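Local coordinates for probable transcriptional regulator (Rhodococcus jostii, PDB 3ON2), which is of unknown function but probably acts as a TetR-type transcriptional regulator that binds DNA, at residues A162-I167 against A187-F192; G146-G151 against T191-L196; A73-A78 against A91-A96; S66-L71 against A109-N114; R20-L25 against L102-L107. One frame throughout, in Å; residues are numbered along the deposited sequence. Where two conformers were deposited one is given.

Five helix-to-helix or loop-to-helix contacts run the length of this all-helical chain, whose plan is that of a TetR-type regulator. Contact 5 joins helix 13-28 of the predicted DNA-binding part to the junction of helices 86-103 and 105-115. About 10 Å away, centre to centre, contact 4 seats helix 105-115 on helix 56-81; the salt bridge between R70 and E22 ties the two together. Contact 3, nested in sequence inside the loops closed by both, pairs helices 56-81 and 86-103. Contacts 1 and 2 follow in the chain and share helix 181-196. Contacts 1, 3 and 4 all contribute residues to one ligand pocket, whereas contact 2 lies about 35 Å, centre to centre, from contact 5.

Contact 1 of 5, residues A162-I167 against A187-F192; sequences ATFHGI and AASDTF
The methyl of A188 is the meeting point of three side chains from segment 162-167. I167 comes closest, its CD1 standing 3.5 Å from A188 CB. F164 CE1 lies 3.7 Å from A188 CB. T163 CG2 follows at 3.8 Å from A188 CB. Beside this cluster the F164 ring slants against S189, with CZ 3.3 Å from S189 OG. The backbone N of S189 sits at the rim of the ring, in its plane. T163 CG2 lies over the centre of one face of the F164 ring, 4.0 Å above the plane. The F164 ring is swung across to the neighbouring helix by a first torsion that sets CG opposite the carbonyl carbon (chi1 -60°). Further out, A94 and V98 of helix 86-103 pack on F164, and S189 OG and T163 OG1 bond to carbonyls of their own helices, those of V185 and V159. The two helical segments run nearly antiparallel, at 165° with axes 10.8 Å apart. F164 also lines the pocket that holds a bound PG6 molecule, probably from the crystallisation liquor. Exchanging F164 for an alanine would probably open a gap between A188, S189 and the pocket and deprive T163 CG2 of the ring beneath it. No hydrogen bond crosses between the segments, so their cohesion rests on apolar fit, with the hydroxyls satisfied within each helix.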
# COMPACT_ATOMS: atom_id res chain seq x y z
N ALA A 162 -9.75 -2.32 -7.90
CA ALA A 162 -10.11 -3.73 -8.03
C ALA A 162 -9.30 -4.37 -9.14
O ALA A 162 -8.82 -5.50 -8.99
CB ALA A 162 -11.59 -3.88 -8.32
N THR A 163 -9.19 -3.66 -10.26
CA THR A 163 -8.41 -4.15 -11.39
C THR A 163 -6.97 -4.45 -11.01
O THR A 163 -6.48 -5.57 -11.24
CB THR A 163 -8.44 -3.19 -12.57
OG1 THR A 163 -9.81 -3.01 -12.97
CG2 THR A 163 -7.58 -3.76 -13.75
N PHE A 164 -6.29 -3.46 -10.43
CA PHE A 164 -4.85 -3.64 -10.15
C PHE A 164 -4.57 -4.44 -8.88
O PHE A 164 -3.56 -5.17 -8.82
CB PHE A 164 -4.08 -2.31 -10.33
CG PHE A 164 -4.22 -1.79 -11.72
CD1 PHE A 164 -3.53 -2.41 -12.77
CD2 PHE A 164 -5.13 -0.79 -12.03
CE1 PHE A 164 -3.71 -2.00 -14.09
CE2 PHE A 164 -5.31 -0.36 -13.36
CZ PHE A 164 -4.59 -0.98 -14.37
N HIS A 165 -5.45 -4.37 -7.88
CA HIS A 165 -5.36 -5.33 -6.80
C HIS A 165 -5.64 -6.76 -7.28
O HIS A 165 -5.05 -7.72 -6.77
CB HIS A 165 -6.27 -4.99 -5.62
CG HIS A 165 -6.00 -5.81 -4.40
ND1 HIS A 165 -4.81 -5.71 -3.70
CD2 HIS A 165 -6.73 -6.77 -3.78
CE1 HIS A 165 -4.83 -6.58 -2.70
NE2 HIS A 165 -5.98 -7.22 -2.71
N GLY A 166 -6.57 -6.92 -8.22
CA GLY A 166 -6.81 -8.23 -8.85
C GLY A 166 -5.57 -8.78 -9.56
O GLY A 166 -5.22 -9.93 -9.37
N ILE A 167 -4.90 -7.95 -10.36
CA ILE A 167 -3.62 -8.33 -10.98
C ILE A 167 -2.56 -8.76 -9.93
O ILE A 167 -1.95 -9.84 -10.05
CB ILE A 167 -3.08 -7.25 -11.98
CG1 ILE A 167 -4.03 -7.10 -13.19
CG2 ILE A 167 -1.67 -7.68 -12.53
CD1 ILE A 167 -3.61 -5.93 -14.18
N ALA A 187 -1.78 -3.90 -20.31
CA ALA A 187 -2.99 -4.20 -21.08
C ALA A 187 -4.22 -3.72 -20.30
O ALA A 187 -5.13 -3.11 -20.88
CB ALA A 187 -3.09 -5.69 -21.38
N ALA A 188 -4.24 -3.97 -19.00
CA ALA A 188 -5.35 -3.52 -18.15
C ALA A 188 -5.47 -1.97 -18.12
O ALA A 188 -6.58 -1.41 -18.18
CB ALA A 188 -5.20 -4.08 -16.71
N SER A 189 -4.33 -1.29 -18.04
CA SER A 189 -4.30 0.20 -18.10
C SER A 189 -4.80 0.77 -19.41
O SER A 189 -5.57 1.74 -19.38
CB SER A 189 -2.90 0.79 -17.79
OG SER A 189 -2.55 0.54 -16.44
N ASP A 190 -4.36 0.21 -20.54
CA ASP A 190 -4.83 0.65 -21.86
C ASP A 190 -6.34 0.44 -22.04
O ASP A 190 -7.05 1.30 -22.57
CB ASP A 190 -4.07 -0.05 -22.99
CG ASP A 190 -2.59 0.35 -23.06
OD1 ASP A 190 -2.21 1.40 -22.45
OD2 ASP A 190 -1.80 -0.38 -23.73
N THR A 191 -6.84 -0.71 -21.59
CA THR A 191 -8.24 -1.04 -21.78
C THR A 191 -9.11 -0.13 -20.88
O THR A 191 -10.14 0.39 -21.31
CB THR A 191 -8.49 -2.54 -21.49
OG1 THR A 191 -7.66 -3.32 -22.38
CG2 THR A 191 -9.93 -2.90 -21.72
N PHE A 192 -8.68 0.04 -19.62
CA PHE A 192 -9.31 0.96 -18.68
C PHE A 192 -9.34 2.37 -19.27
O PHE A 192 -10.40 3.01 -19.33
CB PHE A 192 -8.53 0.95 -17.35
CG PHE A 192 -9.21 1.69 -16.21
CD1 PHE A 192 -10.45 1.28 -15.71
CD2 PHE A 192 -8.60 2.79 -15.62
CE1 PHE A 192 -11.06 1.96 -14.63
CE2 PHE A 192 -9.20 3.47 -14.54
CZ PHE A 192 -10.43 3.04 -14.06

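Contact 2 of 5, residues G146-G151 against T191-L196; sequences GDIGPG and TFWRGL
W193 reaches the loop 146-151 because its CG stands opposite the backbone N (chi1 177°), which carries the indole out to D147 and I148. On the loop side, I148 has CG1 set between its backbone N and carbonyl carbon (chi1 60°), a rotation that leaves CG2 facing the helix. That methyl makes a CH-pi contact over the face of the six-membered ring of W193, CG2 lying 4.0 Å from the ring centroid. CG2 of I148 also touches L196, 3.8 Å from its CB, and the two side chains run alongside each other in the same direction. D147 meets the indole differently: its CB comes to the edge of the ring, 3.7 Å from W193 CH2. One hydrogen bond, nearly straight at 172°, fixes the backbones, G149 N giving to L196 O at 3.0 Å. The indole is held in turn by F90, edge-to-face, and by A86 and R87 of helix 86-103. A serine in place of W193 would probably leave I148 CG2 and D147 CB without their aromatic partner and the loop less firmly set against the helix. The loop itself begins with a Schellman motif that ends helix 122-144, with G146 at positive phi as the C-prime residue. The arrangement is that of a loop following a Schellman-terminated helix, docked on the last turn of helix 181-196, at the end of the C-terminal, TetR-like domain remote from helix 13-28.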
# COMPACT_ATOMS: atom_id res chain seq x y z
N GLY A 146 -10.87 17.19 -19.03
CA GLY A 146 -11.67 16.70 -20.15
C GLY A 146 -11.08 15.51 -20.88
O GLY A 146 -11.46 15.24 -22.03
N ASP A 147 -10.16 14.79 -20.24
CA ASP A 147 -9.51 13.62 -20.86
C ASP A 147 -10.41 12.38 -20.81
O ASP A 147 -10.39 11.54 -21.71
CB ASP A 147 -8.14 13.31 -20.21
CG ASP A 147 -7.00 14.15 -20.79
OD1 ASP A 147 -7.24 14.97 -21.70
OD2 ASP A 147 -5.84 14.00 -20.32
N ILE A 148 -11.19 12.29 -19.75
CA ILE A 148 -12.12 11.19 -19.60
C ILE A 148 -13.55 11.69 -19.45
O ILE A 148 -13.78 12.86 -19.14
CB ILE A 148 -11.73 10.22 -18.43
CG1 ILE A 148 -11.69 10.94 -17.07
CG2 ILE A 148 -10.40 9.51 -18.73
CD1 ILE A 148 -11.59 9.99 -15.85
N GLY A 149 -14.51 10.79 -19.65
CA GLY A 149 -15.93 11.12 -19.56
C GLY A 149 -16.48 11.27 -18.15
O GLY A 149 -15.78 10.99 -17.18
N PRO A 150 -17.74 11.71 -18.04
CA PRO A 150 -18.38 12.04 -16.76
C PRO A 150 -18.64 10.81 -15.91
O PRO A 150 -18.60 9.68 -16.42
CB PRO A 150 -19.74 12.63 -17.19
CG PRO A 150 -19.58 12.95 -18.66
CD PRO A 150 -18.66 11.89 -19.18
N GLY A 151 -18.90 11.01 -14.63
CA GLY A 151 -19.12 9.89 -13.74
C GLY A 151 -18.54 10.06 -12.36
O GLY A 151 -17.68 10.90 -12.15
N THR A 191 -6.84 -0.71 -21.59
CA THR A 191 -8.24 -1.04 -21.78
C THR A 191 -9.11 -0.13 -20.88
O THR A 191 -10.14 0.39 -21.31
CB THR A 191 -8.49 -2.54 -21.49
OG1 THR A 191 -7.66 -3.32 -22.38
CG2 THR A 191 -9.93 -2.90 -21.72
N PHE A 192 -8.68 0.04 -19.62
CA PHE A 192 -9.31 0.96 -18.68
C PHE A 192 -9.34 2.37 -19.27
O PHE A 192 -10.40 3.01 -19.33
CB PHE A 192 -8.53 0.95 -17.35
CG PHE A 192 -9.21 1.69 -16.21
CD1 PHE A 192 -10.45 1.28 -15.71
CD2 PHE A 192 -8.60 2.79 -15.62
CE1 PHE A 192 -11.06 1.96 -14.63
CE2 PHE A 192 -9.20 3.47 -14.54
CZ PHE A 192 -10.43 3.04 -14.06
N TRP A 193 -8.20 2.85 -19.75
CA TRP A 193 -8.12 4.23 -20.27
C TRP A 193 -9.12 4.40 -21.43
O TRP A 193 -9.92 5.36 -21.45
CB TRP A 193 -6.69 4.61 -20.71
CG TRP A 193 -6.68 5.98 -21.30
CD1 TRP A 193 -6.75 6.31 -22.63
CD2 TRP A 193 -6.71 7.21 -20.57
NE1 TRP A 193 -6.80 7.68 -22.77
CE2 TRP A 193 -6.78 8.26 -21.53
CE3 TRP A 193 -6.70 7.54 -19.21
CZ2 TRP A 193 -6.80 9.62 -21.17
CZ3 TRP A 193 -6.73 8.90 -18.85
CH2 TRP A 193 -6.76 9.91 -19.83
N ARG A 194 -9.09 3.46 -22.37
CA ARG A 194 -10.03 3.46 -23.51
C ARG A 194 -11.50 3.43 -23.09
O ARG A 194 -12.35 4.12 -23.70
CB ARG A 194 -9.75 2.30 -24.46
CG ARG A 194 -8.53 2.47 -25.34
CD ARG A 194 -8.41 1.24 -26.28
NE ARG A 194 -7.08 0.65 -26.25
CZ ARG A 194 -6.81 -0.63 -25.96
NH1 ARG A 194 -7.79 -1.50 -25.68
NH2 ARG A 194 -5.56 -1.05 -25.96
N GLY A 195 -11.81 2.65 -22.06
CA GLY A 195 -13.19 2.54 -21.58
C GLY A 195 -13.69 3.81 -20.89
O GLY A 195 -14.90 4.03 -20.79
N LEU A 196 -12.76 4.64 -20.41
CA LEU A 196 -13.14 5.91 -19.80
C LEU A 196 -13.00 7.09 -20.73
O LEU A 196 -13.71 8.07 -20.54
CB LEU A 196 -12.31 6.21 -18.55
CG LEU A 196 -12.22 5.15 -17.45
CD1 LEU A 196 -11.08 5.57 -16.55
CD2 LEU A 196 -13.55 4.98 -16.66
O HOH W 1 -15.31 8.23 -17.45

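Contact 3 of 5, residues A73-A78 against A91-A96; sequences AALERA and AALAGA
L75 CB touches helix 86-103 directly, lying 3.6 Å from L93 CD2. The next atom, CG, is turned opposite the carbonyl carbon (chi1 -61°), which brings the end of the side chain back to the partner helix. From CG the chain forks. CD2 takes the side of the partner helix, where it finds the carbonyl oxygen L93 O at 3.8 Å and, a little farther off, the methyl of A96, whose CB is 4.2 Å from L75 CD2. The L75 and L93 side chains cross at about a right angle, and L93 answers with its own CD2, which rests against both L75 CB and the carbonyl oxygen L75 O. L134 of helix 122-144 packs on both leucines, joining a third helix to the pair. Helices 56-81 and 86-103 are consecutive, so the contact belongs to an antiparallel helical hairpin, crossing here at 144°. In TetR-type regulators the first of these two helices is the one that links the DNA-binding part to the larger ligand-binding domain, and L75, L93 and A94 belong to the ligand pocket seen in this structure.

Beyond the leucines the hairpin is closed by small residues. A78 CB and A96 CB meet at 3.5 Å, methyl to methyl, and A92 CB rests 3.6 Å from the carbonyl oxygen A78 O. With no side chain longer than a methyl at these points, the axes of the two segments come within 8.7 Å of each other. On the far side of helix 86-103, A94 turns its methyl to V185 and S189 of helix 181-196.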
# COMPACT_ATOMS: atom_id res chain seq x y z
N ALA A 73 2.92 7.48 -0.17
CA ALA A 73 4.20 8.04 -0.60
C ALA A 73 4.64 7.49 -1.97
O ALA A 73 5.02 8.26 -2.85
CB ALA A 73 5.29 7.79 0.49
N ALA A 74 4.52 6.17 -2.18
CA ALA A 74 4.89 5.52 -3.43
C ALA A 74 4.03 5.96 -4.61
O ALA A 74 4.53 6.18 -5.72
CB ALA A 74 4.83 3.98 -3.27
N LEU A 75 2.73 6.07 -4.38
CA LEU A 75 1.83 6.56 -5.44
C LEU A 75 2.16 8.03 -5.80
O LEU A 75 2.21 8.40 -6.97
CB LEU A 75 0.36 6.41 -5.01
CG LEU A 75 -0.11 4.99 -4.73
CD1 LEU A 75 -1.57 4.96 -4.18
CD2 LEU A 75 0.06 4.10 -6.00
N GLU A 76 2.38 8.87 -4.79
CA GLU A 76 2.74 10.30 -5.05
C GLU A 76 4.05 10.44 -5.84
O GLU A 76 4.16 11.28 -6.74
CB GLU A 76 2.86 11.07 -3.74
CG GLU A 76 1.55 11.27 -2.98
CD GLU A 76 1.79 11.79 -1.56
OE1 GLU A 76 0.81 12.20 -0.91
OE2 GLU A 76 2.97 11.81 -1.10
N ARG A 77 5.04 9.61 -5.52
CA ARG A 77 6.28 9.60 -6.30
C ARG A 77 6.06 9.14 -7.75
O ARG A 77 6.66 9.69 -8.69
CB ARG A 77 7.34 8.73 -5.62
CG ARG A 77 7.82 9.32 -4.31
CD ARG A 77 9.07 8.61 -3.83
NE ARG A 77 8.82 7.19 -3.60
CZ ARG A 77 8.59 6.66 -2.41
NH1 ARG A 77 8.36 5.36 -2.29
NH2 ARG A 77 8.61 7.44 -1.33
N ALA A 78 5.20 8.16 -7.92
CA ALA A 78 4.88 7.68 -9.25
C ALA A 78 4.29 8.81 -10.08
O ALA A 78 4.65 8.98 -11.25
CB ALA A 78 3.92 6.50 -9.18
N ALA A 91 -1.46 5.29 -15.82
CA ALA A 91 -0.49 4.23 -16.05
C ALA A 91 0.57 4.14 -14.94
O ALA A 91 0.89 3.04 -14.46
CB ALA A 91 0.18 4.38 -17.44
N ALA A 92 1.10 5.28 -14.50
CA ALA A 92 2.11 5.26 -13.45
C ALA A 92 1.57 4.78 -12.11
O ALA A 92 2.26 4.05 -11.39
CB ALA A 92 2.77 6.64 -13.28
N LEU A 93 0.36 5.21 -11.74
CA LEU A 93 -0.25 4.78 -10.49
C LEU A 93 -0.46 3.28 -10.48
O LEU A 93 -0.23 2.64 -9.47
CB LEU A 93 -1.59 5.46 -10.23
CG LEU A 93 -1.53 6.91 -9.75
CD1 LEU A 93 -2.93 7.47 -9.81
CD2 LEU A 93 -0.97 7.06 -8.33
N ALA A 94 -0.92 2.72 -11.59
CA ALA A 94 -1.20 1.28 -11.65
C ALA A 94 0.06 0.47 -11.45
O ALA A 94 0.08 -0.42 -10.63
CB ALA A 94 -1.84 0.91 -12.98
N GLY A 95 1.08 0.78 -12.23
CA GLY A 95 2.38 0.12 -12.13
C GLY A 95 2.99 0.24 -10.74
O GLY A 95 3.51 -0.75 -10.21
N ALA A 96 2.91 1.43 -10.14
CA ALA A 96 3.39 1.62 -8.76
C ALA A 96 2.61 0.82 -7.72
O ALA A 96 3.19 0.31 -6.75
CB ALA A 96 3.38 3.11 -8.37

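Contact 4 of 5, residues S66-L71 against A109-N114; sequences SGFLRL and ALMYGN
M111, present as selenomethionine, buries more of its surface here than any other residue of the two segments, and F68 is its chief partner. The terminal methyl CE lies over one face of the F68 ring, offset toward the rim, and comes within 3.5 Å of CD1; the distance from M111 CE to the F68 centroid is 3.8 Å, a CH-pi contact. The chain bends at its last torsion (chi3 60°), bringing CE against the ring face while SE stays farther out along the normal, 5.0 Å from the F68 centroid. The same methyl also touches L71, at 3.8 Å from CD2, and the carbonyl oxygen G67 O at 3.5 Å. G67 makes room for the selenium, since a side-chain carbon there would run into M111 SE. On the opposite rim of its ring, F68 CE2 approaches the carbonyl oxygen M111 O to 3.4 Å. Y112 adds a second aromatic ring, meeting F68 rim to rim, with CE1 of each ring 3.7 Å apart and planes inclined at 50°. The hydroxyl of Y112 is bound to that of Y97 on helix 86-103, and its ring meets H165 edge-to-face. A Met-aromatic contact thus joins the two helices, which cross at -114°, beside the ligand pocket that F68, L71 and Y112 help to line.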
# COMPACT_ATOMS: atom_id res chain seq x y z
N SER A 66 1.78 2.62 9.06
CA SER A 66 3.02 2.86 8.34
C SER A 66 2.97 2.32 6.89
O SER A 66 3.53 2.95 5.97
CB SER A 66 4.17 2.18 9.07
OG SER A 66 5.35 2.31 8.32
N GLY A 67 2.34 1.16 6.72
CA GLY A 67 2.15 0.59 5.39
C GLY A 67 1.34 1.47 4.45
O GLY A 67 1.72 1.69 3.31
N PHE A 68 0.22 1.99 4.94
CA PHE A 68 -0.57 2.91 4.14
C PHE A 68 0.18 4.20 3.86
O PHE A 68 0.17 4.67 2.72
CB PHE A 68 -1.93 3.19 4.78
CG PHE A 68 -2.92 2.10 4.56
CD1 PHE A 68 -3.44 1.85 3.28
CD2 PHE A 68 -3.32 1.31 5.63
CE1 PHE A 68 -4.35 0.84 3.08
CE2 PHE A 68 -4.23 0.28 5.46
CZ PHE A 68 -4.75 0.05 4.19
N LEU A 69 0.84 4.75 4.87
CA LEU A 69 1.61 6.00 4.68
C LEU A 69 2.64 5.82 3.56
O LEU A 69 2.78 6.69 2.67
CB LEU A 69 2.28 6.43 5.99
CG LEU A 69 1.29 6.97 7.02
CD1 LEU A 69 2.01 7.28 8.33
CD2 LEU A 69 0.56 8.22 6.52
N ARG A 70 3.32 4.69 3.58
CA ARG A 70 4.32 4.35 2.58
C ARG A 70 3.73 4.07 1.20
O ARG A 70 4.34 4.42 0.18
CB ARG A 70 5.20 3.19 3.05
CG ARG A 70 6.14 3.60 4.18
CD ARG A 70 7.07 2.47 4.49
NE ARG A 70 6.47 1.59 5.45
CZ ARG A 70 6.74 0.30 5.56
NH1 ARG A 70 7.58 -0.29 4.69
NH2 ARG A 70 6.14 -0.41 6.50
N LEU A 71 2.55 3.45 1.17
CA LEU A 71 1.87 3.23 -0.11
C LEU A 71 1.46 4.56 -0.73
O LEU A 71 1.65 4.77 -1.94
CB LEU A 71 0.63 2.32 0.06
CG LEU A 71 -0.31 2.19 -1.16
CD1 LEU A 71 0.41 1.62 -2.43
CD2 LEU A 71 -1.50 1.32 -0.78
N ALA A 109 -1.23 -7.53 3.09
CA ALA A 109 -2.27 -8.35 3.76
C ALA A 109 -2.63 -7.81 5.15
O ALA A 109 -3.83 -7.71 5.49
CB ALA A 109 -1.83 -9.79 3.85
N LEU A 110 -1.61 -7.45 5.95
CA LEU A 110 -1.84 -6.89 7.27
C LEU A 110 -2.59 -5.54 7.19
O LEU A 110 -3.55 -5.31 7.93
CB LEU A 110 -0.53 -6.75 8.06
CG LEU A 110 -0.61 -6.07 9.44
CD1 LEU A 110 -1.48 -6.84 10.45
CD2 LEU A 110 0.79 -5.88 10.02
N MSE A 111 -2.15 -4.67 6.29
CA MSE A 111 -2.76 -3.36 6.07
C MSE A 111 -4.26 -3.50 5.85
O MSE A 111 -5.04 -2.87 6.56
CB MSE A 111 -2.13 -2.68 4.86
CG MSE A 111 -0.77 -2.10 5.15
SE MSE A 111 0.23 -1.78 3.50
CE MSE A 111 -0.92 -0.51 2.52
N TYR A 112 -4.65 -4.32 4.88
CA TYR A 112 -6.06 -4.52 4.54
C TYR A 112 -6.87 -5.27 5.61
O TYR A 112 -8.01 -4.92 5.86
CB TYR A 112 -6.19 -5.18 3.17
CG TYR A 112 -5.65 -4.34 2.03
CD1 TYR A 112 -5.64 -2.97 2.11
CD2 TYR A 112 -5.18 -4.93 0.86
CE1 TYR A 112 -5.16 -2.20 1.06
CE2 TYR A 112 -4.71 -4.18 -0.18
CZ TYR A 112 -4.69 -2.81 -0.08
OH TYR A 112 -4.21 -2.04 -1.12
N GLY A 113 -6.26 -6.28 6.23
CA GLY A 113 -6.92 -7.06 7.28
C GLY A 113 -7.18 -6.22 8.51
O GLY A 113 -8.21 -6.35 9.15
N ASN A 114 -6.23 -5.35 8.83
CA ASN A 114 -6.28 -4.53 10.03
C ASN A 114 -7.31 -3.42 9.83
O ASN A 114 -8.20 -3.23 10.66
CB ASN A 114 -4.88 -3.98 10.36
CG ASN A 114 -4.88 -3.09 11.58
OD1 ASN A 114 -5.30 -1.94 11.53
ND2 ASN A 114 -4.39 -3.61 12.70

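Contact 5 of 5, residues R20-L25 against L102-L107; sequences RAESTL and LAHREL
The carboxylate of E22 and the imidazole of H104 approach each other obliquely, with their planes 56° apart, too distant to bond directly, at 3.9 Å from OE2 to ND1. A water fills the interval. It lies at the edge of the H104 ring, in its plane, 3.0 Å from ND1, and donates a hydrogen bond to E22 OE2 at 2.7 Å. The other carboxylate oxygen, OE1, is taken by R70 in a salt bridge, so both ends of the group are occupied, and F100 meets the H104 ring from within helix 86-103. The chain of E22 is extended, CG opposite the backbone N (chi1 -168°), which lets its tip span the gap. A third flat group, the guanidinium of R105, is less certain, being modelled in two conformers; in the one given, L102 CD2 lies over one face, offset toward the rim, and NE bonds to L102 O across the break between the two helices.

This break, where H104 takes the N-cap position of helix 105-115, is a place where helix 13-28 of the predicted DNA-binding part abuts the larger helical domain. In TetR-family relatives, movements of the ligand-binding domain are passed to the DNA-binding part. L25 supplies the apolar half: CD2 lies 3.8 Å from E106 CB and CD1 3.7 Å from L107 CA. Its backbone oxygen lies 3.3 Å from E106 CG. E26, the residue after L25, accepts hydrogen bonds from the backbone N atoms of E106 and L107 at the start of helix 105-115.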
# COMPACT_ATOMS: atom_id res chain seq x y z
N ARG A 20 12.22 -4.33 12.73
CA ARG A 20 12.31 -5.76 13.05
C ARG A 20 10.99 -6.51 12.81
O ARG A 20 11.00 -7.61 12.23
CB ARG A 20 12.74 -5.93 14.51
CG ARG A 20 14.22 -5.78 14.75
CD ARG A 20 14.54 -5.76 16.23
NE ARG A 20 15.95 -5.46 16.49
CZ ARG A 20 16.91 -6.37 16.58
NH1 ARG A 20 16.62 -7.66 16.42
NH2 ARG A 20 18.16 -6.00 16.82
N ALA A 21 9.86 -5.94 13.26
CA ALA A 21 8.55 -6.57 13.08
C ALA A 21 8.23 -6.79 11.63
O ALA A 21 7.71 -7.84 11.25
CB ALA A 21 7.44 -5.74 13.75
N GLU A 22 8.55 -5.78 10.80
CA GLU A 22 8.27 -5.87 9.36
C GLU A 22 9.12 -6.99 8.76
O GLU A 22 8.62 -7.77 7.95
CB GLU A 22 8.52 -4.55 8.65
CG GLU A 22 7.95 -4.56 7.22
CD GLU A 22 8.04 -3.21 6.50
OE1 GLU A 22 8.14 -2.18 7.19
OE2 GLU A 22 8.00 -3.21 5.25
N SER A 23 10.38 -7.09 9.19
CA SER A 23 11.26 -8.15 8.69
C SER A 23 10.73 -9.57 9.03
O SER A 23 10.70 -10.45 8.19
CB SER A 23 12.70 -7.94 9.20
OG SER A 23 13.59 -8.92 8.66
N THR A 24 10.29 -9.76 10.26
CA THR A 24 9.66 -11.01 10.67
C THR A 24 8.32 -11.27 9.95
O THR A 24 8.02 -12.41 9.56
CB THR A 24 9.45 -10.98 12.17
OG1 THR A 24 10.73 -10.80 12.78
CG2 THR A 24 8.82 -12.27 12.68
N LEU A 25 7.53 -10.21 9.79
CA LEU A 25 6.25 -10.33 9.09
C LEU A 25 6.48 -10.92 7.71
O LEU A 25 5.78 -11.85 7.32
CB LEU A 25 5.58 -8.96 8.91
CG LEU A 25 4.08 -8.72 8.97
CD1 LEU A 25 3.75 -7.49 8.13
CD2 LEU A 25 3.19 -9.84 8.59
N LEU A 102 3.62 -6.38 -4.65
CA LEU A 102 4.47 -7.55 -4.81
C LEU A 102 5.75 -7.45 -3.98
O LEU A 102 6.31 -8.47 -3.56
CB LEU A 102 4.70 -7.85 -6.30
CG LEU A 102 3.40 -8.16 -7.11
CD1 LEU A 102 3.70 -8.40 -8.61
CD2 LEU A 102 2.58 -9.38 -6.52
N ALA A 103 6.19 -6.23 -3.68
CA ALA A 103 7.34 -6.03 -2.81
C ALA A 103 7.01 -6.12 -1.32
O ALA A 103 7.93 -6.25 -0.51
CB ALA A 103 8.05 -4.73 -3.09
N HIS A 104 5.74 -6.01 -0.95
CA HIS A 104 5.34 -5.96 0.45
C HIS A 104 4.10 -6.81 0.67
O HIS A 104 3.08 -6.32 1.18
CB HIS A 104 5.04 -4.51 0.85
CG HIS A 104 6.15 -3.56 0.57
ND1 HIS A 104 7.25 -3.43 1.40
CD2 HIS A 104 6.34 -2.68 -0.44
CE1 HIS A 104 8.06 -2.50 0.91
NE2 HIS A 104 7.53 -2.03 -0.20
N ARG A 105 4.19 -8.08 0.30
CA ARG A 105 3.01 -8.95 0.29
C ARG A 105 2.38 -9.19 1.66
O ARG A 105 1.17 -9.06 1.80
CB ARG A 105 3.36 -10.28 -0.38
CG ARG A 105 3.88 -10.08 -1.77
CD ARG A 105 4.03 -11.39 -2.53
NE ARG A 105 4.87 -11.19 -3.72
CZ ARG A 105 5.08 -12.12 -4.63
NH1 ARG A 105 4.54 -13.32 -4.47
NH2 ARG A 105 5.85 -11.88 -5.67
N GLU A 106 3.19 -9.55 2.65
CA GLU A 106 2.66 -9.76 4.02
C GLU A 106 2.24 -8.42 4.67
O GLU A 106 1.25 -8.38 5.41
CB GLU A 106 3.66 -10.50 4.92
CG GLU A 106 4.00 -11.92 4.49
CD GLU A 106 2.81 -12.87 4.59
OE1 GLU A 106 1.80 -12.52 5.23
OE2 GLU A 106 2.88 -13.97 4.03
N LEU A 107 2.97 -7.34 4.41
CA LEU A 107 2.56 -6.05 4.97
C LEU A 107 1.22 -5.61 4.38
O LEU A 107 0.33 -5.16 5.10
CB LEU A 107 3.62 -4.97 4.75
CG LEU A 107 3.18 -3.59 5.27
CD1 LEU A 107 3.18 -3.54 6.80
CD2 LEU A 107 4.07 -2.50 4.67
O HOH W 2 7.61 -5.33 3.65